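Local structure of ADP-dependent (S)-NAD(P)H-hydrate dehydratase (Streptococcus mutans, 3BGK) at residues A[143-148]-A[165-170]. The protein probably catalyses the ADP-dependent dehydration of (6S)-NAD(P)HX, a damaged, hydrated form of NAD(P)H, back to NAD(P)H. Sequence-based numbering, arbitrary orientation.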
ATOM      1  N   THR A 143     -15.514  20.991 -18.184  1.00 28.28           N
ATOM      2  CA  THR A 143     -16.876  20.803 -17.680  1.00 27.89           C
ATOM      3  C   THR A 143     -16.864  20.969 -16.160  1.00 27.47           C
ATOM      4  O   THR A 143     -17.674  21.714 -15.598  1.00 27.53           O
ATOM      5  CB  THR A 143     -17.449  19.415 -18.090  1.00 27.96           C
ATOM      6  OG1 THR A 143     -17.633  19.374 -19.510  1.00 28.43           O
ATOM      7  CG2 THR A 143     -18.791  19.135 -17.414  1.00 27.91           C
ATOM      8  N   THR A 144     -15.911  20.294 -15.520  1.00 26.73           N
ATOM      9  CA  THR A 144     -15.714  20.352 -14.079  1.00 26.00           C
ATOM     10  C   THR A 144     -15.318  21.733 -13.587  1.00 25.72           C
ATOM     11  O   THR A 144     -15.870  22.211 -12.592  1.00 25.93           O
ATOM     12  CB  THR A 144     -14.641  19.368 -13.628  1.00 25.87           C
ATOM     13  OG1 THR A 144     -14.971  18.064 -14.116  1.00 25.55           O
ATOM     14  CG2 THR A 144     -14.545  19.342 -12.111  1.00 25.58           C
ATOM     15  N   PHE A 145     -14.358  22.364 -14.261  1.00 25.19           N
ATOM     16  CA  PHE A 145     -13.948  23.715 -13.896  1.00 24.94           C
ATOM     17  C   PHE A 145     -15.183  24.596 -13.785  1.00 25.26           C
ATOM     18  O   PHE A 145     -15.365  25.303 -12.788  1.00 25.42           O
ATOM     19  CB  PHE A 145     -12.984  24.307 -14.923  1.00 24.71           C
ATOM     20  CG  PHE A 145     -12.451  25.661 -14.540  1.00 23.32           C
ATOM     21  CD1 PHE A 145     -11.243  25.778 -13.860  1.00 22.26           C
ATOM     22  CD2 PHE A 145     -13.157  26.814 -14.851  1.00 21.67           C
ATOM     23  CE1 PHE A 145     -10.748  27.028 -13.500  1.00 21.70           C
ATOM     24  CE2 PHE A 145     -12.675  28.063 -14.492  1.00 20.90           C
ATOM     25  CZ  PHE A 145     -11.470  28.172 -13.820  1.00 21.28           C
ATOM     26  N   ASP A 146     -16.036  24.517 -14.807  1.00 25.38           N
ATOM     27  CA  ASP A 146     -17.223  25.359 -14.911  1.00 25.55           C
ATOM     28  C   ASP A 146     -18.325  25.022 -13.906  1.00 25.40           C
ATOM     29  O   ASP A 146     -19.092  25.905 -13.523  1.00 25.32           O
ATOM     30  CB  ASP A 146     -17.758  25.361 -16.349  1.00 25.66           C
ATOM     31  CG  ASP A 146     -16.854  26.126 -17.309  1.00 25.80           C
ATOM     32  OD1 ASP A 146     -16.314  27.191 -16.931  1.00 25.93           O
ATOM     33  OD2 ASP A 146     -16.687  25.661 -18.453  1.00 26.45           O
ATOM     34  N   VAL A 147     -18.401  23.761 -13.482  1.00 25.42           N
ATOM     35  CA  VAL A 147     -19.330  23.360 -12.418  1.00 25.53           C
ATOM     36  C   VAL A 147     -18.905  24.042 -11.121  1.00 25.64           C
ATOM     37  O   VAL A 147     -19.688  24.770 -10.501  1.00 25.77           O
ATOM     38  CB  VAL A 147     -19.391  21.816 -12.221  1.00 25.54           C
ATOM     39  CG1 VAL A 147     -20.216  21.450 -10.986  1.00 25.38           C
ATOM     40  CG2 VAL A 147     -19.971  21.143 -13.449  1.00 25.53           C
ATOM     41  N   VAL A 148     -17.646  23.814 -10.746  1.00 25.70           N
ATOM     42  CA  VAL A 148     -17.037  24.398  -9.552  1.00 25.35           C
ATOM     43  C   VAL A 148     -17.186  25.909  -9.564  1.00 25.30           C
ATOM     44  O   VAL A 148     -17.688  26.481  -8.604  1.00 25.81           O
ATOM     45  CB  VAL A 148     -15.541  24.009  -9.447  1.00 25.31           C
ATOM     46  CG1 VAL A 148     -14.844  24.764  -8.311  1.00 25.21           C
ATOM     47  CG2 VAL A 148     -15.408  22.512  -9.273  1.00 24.87           C
ATOM     48  N   ILE A 165      -4.941  26.833 -13.640  1.00 19.86           N
ATOM     49  CA  ILE A 165      -4.502  28.196 -13.921  1.00 21.01           C
ATOM     50  C   ILE A 165      -4.667  28.502 -15.410  1.00 22.04           C
ATOM     51  O   ILE A 165      -5.163  29.571 -15.775  1.00 22.00           O
ATOM     52  CB  ILE A 165      -3.042  28.445 -13.470  1.00 20.84           C
ATOM     53  CG1 ILE A 165      -2.903  28.303 -11.947  1.00 20.40           C
ATOM     54  CG2 ILE A 165      -2.559  29.818 -13.925  1.00 21.20           C
ATOM     55  CD1 ILE A 165      -3.488  29.455 -11.130  1.00 19.04           C
ATOM     56  N   ASN A 166      -4.264  27.551 -16.260  1.00 23.54           N
ATOM     57  CA  ASN A 166      -4.516  27.624 -17.707  1.00 24.87           C
ATOM     58  C   ASN A 166      -6.009  27.711 -18.028  1.00 25.84           C
ATOM     59  O   ASN A 166      -6.416  28.435 -18.937  1.00 26.35           O
ATOM     60  CB  ASN A 166      -3.935  26.408 -18.431  1.00 24.76           C
ATOM     61  CG  ASN A 166      -2.505  26.111 -18.040  1.00 25.01           C
ATOM     62  OD1 ASN A 166      -1.674  27.012 -17.923  1.00 25.58           O
ATOM     63  ND2 ASN A 166      -2.204  24.832 -17.851  1.00 24.92           N
ATOM     64  N   LEU A 167      -6.813  26.955 -17.285  1.00 26.99           N
ATOM     65  CA  LEU A 167      -8.262  26.921 -17.473  1.00 28.01           C
ATOM     66  C   LEU A 167      -8.904  28.236 -17.064  1.00 28.94           C
ATOM     67  O   LEU A 167      -9.848  28.698 -17.705  1.00 29.22           O
ATOM     68  CB  LEU A 167      -8.877  25.754 -16.696  1.00 27.79           C
ATOM     69  CG  LEU A 167      -9.261  24.485 -17.463  1.00 27.70           C
ATOM     70  CD1 LEU A 167      -8.204  24.072 -18.468  1.00 27.68           C
ATOM     71  CD2 LEU A 167      -9.544  23.351 -16.485  1.00 26.97           C
ATOM     72  N   LEU A 168      -8.386  28.833 -15.995  1.00 30.13           N
ATOM     73  CA  LEU A 168      -8.820  30.154 -15.561  1.00 31.31           C
ATOM     74  C   LEU A 168      -8.430  31.211 -16.601  1.00 32.23           C
ATOM     75  O   LEU A 168      -9.166  32.177 -16.817  1.00 32.27           O
ATOM     76  CB  LEU A 168      -8.230  30.485 -14.183  1.00 31.17           C
ATOM     77  CG  LEU A 168      -8.448  31.878 -13.576  1.00 31.34           C
ATOM     78  CD1 LEU A 168      -9.915  32.127 -13.260  1.00 31.47           C
ATOM     79  CD2 LEU A 168      -7.588  32.073 -12.334  1.00 31.02           C
ATOM     80  N   ALA A 169      -7.284  30.998 -17.256  1.00 33.35           N
ATOM     81  CA  ALA A 169      -6.746  31.932 -18.256  1.00 34.46           C
ATOM     82  C   ALA A 169      -7.567  32.020 -19.551  1.00 35.17           C
ATOM     83  O   ALA A 169      -7.718  33.104 -20.115  1.00 35.19           O
ATOM     84  CB  ALA A 169      -5.284  31.596 -18.571  1.00 34.40           C
ATOM     85  N   LYS A 170      -8.086  30.883 -20.013  1.00 36.16           N
ATOM     86  CA  LYS A 170      -8.870  30.826 -21.252  1.00 37.14           C
ATOM     87  C   LYS A 170     -10.145  31.677 -21.192  1.00 37.88           C
ATOM     88  O   LYS A 170     -10.507  32.335 -22.177  1.00 38.08           O
ATOM     89  CB  LYS A 170      -9.213  29.375 -21.610  1.00 37.11           C
TER
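Within 165-170, Leu167 is the first to meet Phe145, the residue through which 143-148 makes the contact. Leu167 CB sits over the Phe145 ring in an off-centre CH-pi contact, 4.2 Å from the ring centroid and 29° off the normal, and comes within 3.7 Å of Phe145 CD1. The two side chains pass alongside one another, each heading for the other's helix, so the CD2 methyl of Leu167 reaches back beside the root of the aromatic side chain, 3.9 Å from Phe145 CB, while the ring runs on toward the backbone of the other helix. What lets it do so is its first torsion: CG lies anti to the backbone N (chi1 -176°), which carries the ring straight out from its own helix. The carbonyl carbon of Leu167 lies over the same ring, offset toward the rim.

One residue on, Leu168 meets the far end of the ring with its backbone. Phe145 CZ packs 3.7 Å from Leu168 CA, an approach that is oblique to the ring, and 4.0 Å from Leu168 CB. No hydrogen bond links 143-148 with 165-170; the join is apolar and buried, one aromatic ring packed against the side chain of Leu167 and the backbone that joins it to Leu168.

In the alpha/beta sandwich, helix 139-151 is the helix of a beta-alpha-beta crossover between the adjacent parallel strands 128-131 and 157-161, and helix 163-170 follows the second strand. Phe145 also touches Met131 on the first of these strands and meets Trp149, a turn further along its own helix, with nearly parallel rings. Beyond it, Val147 and Val148 pack on helix 116-125, while Ile165 and Asn166 touch helix 189-192.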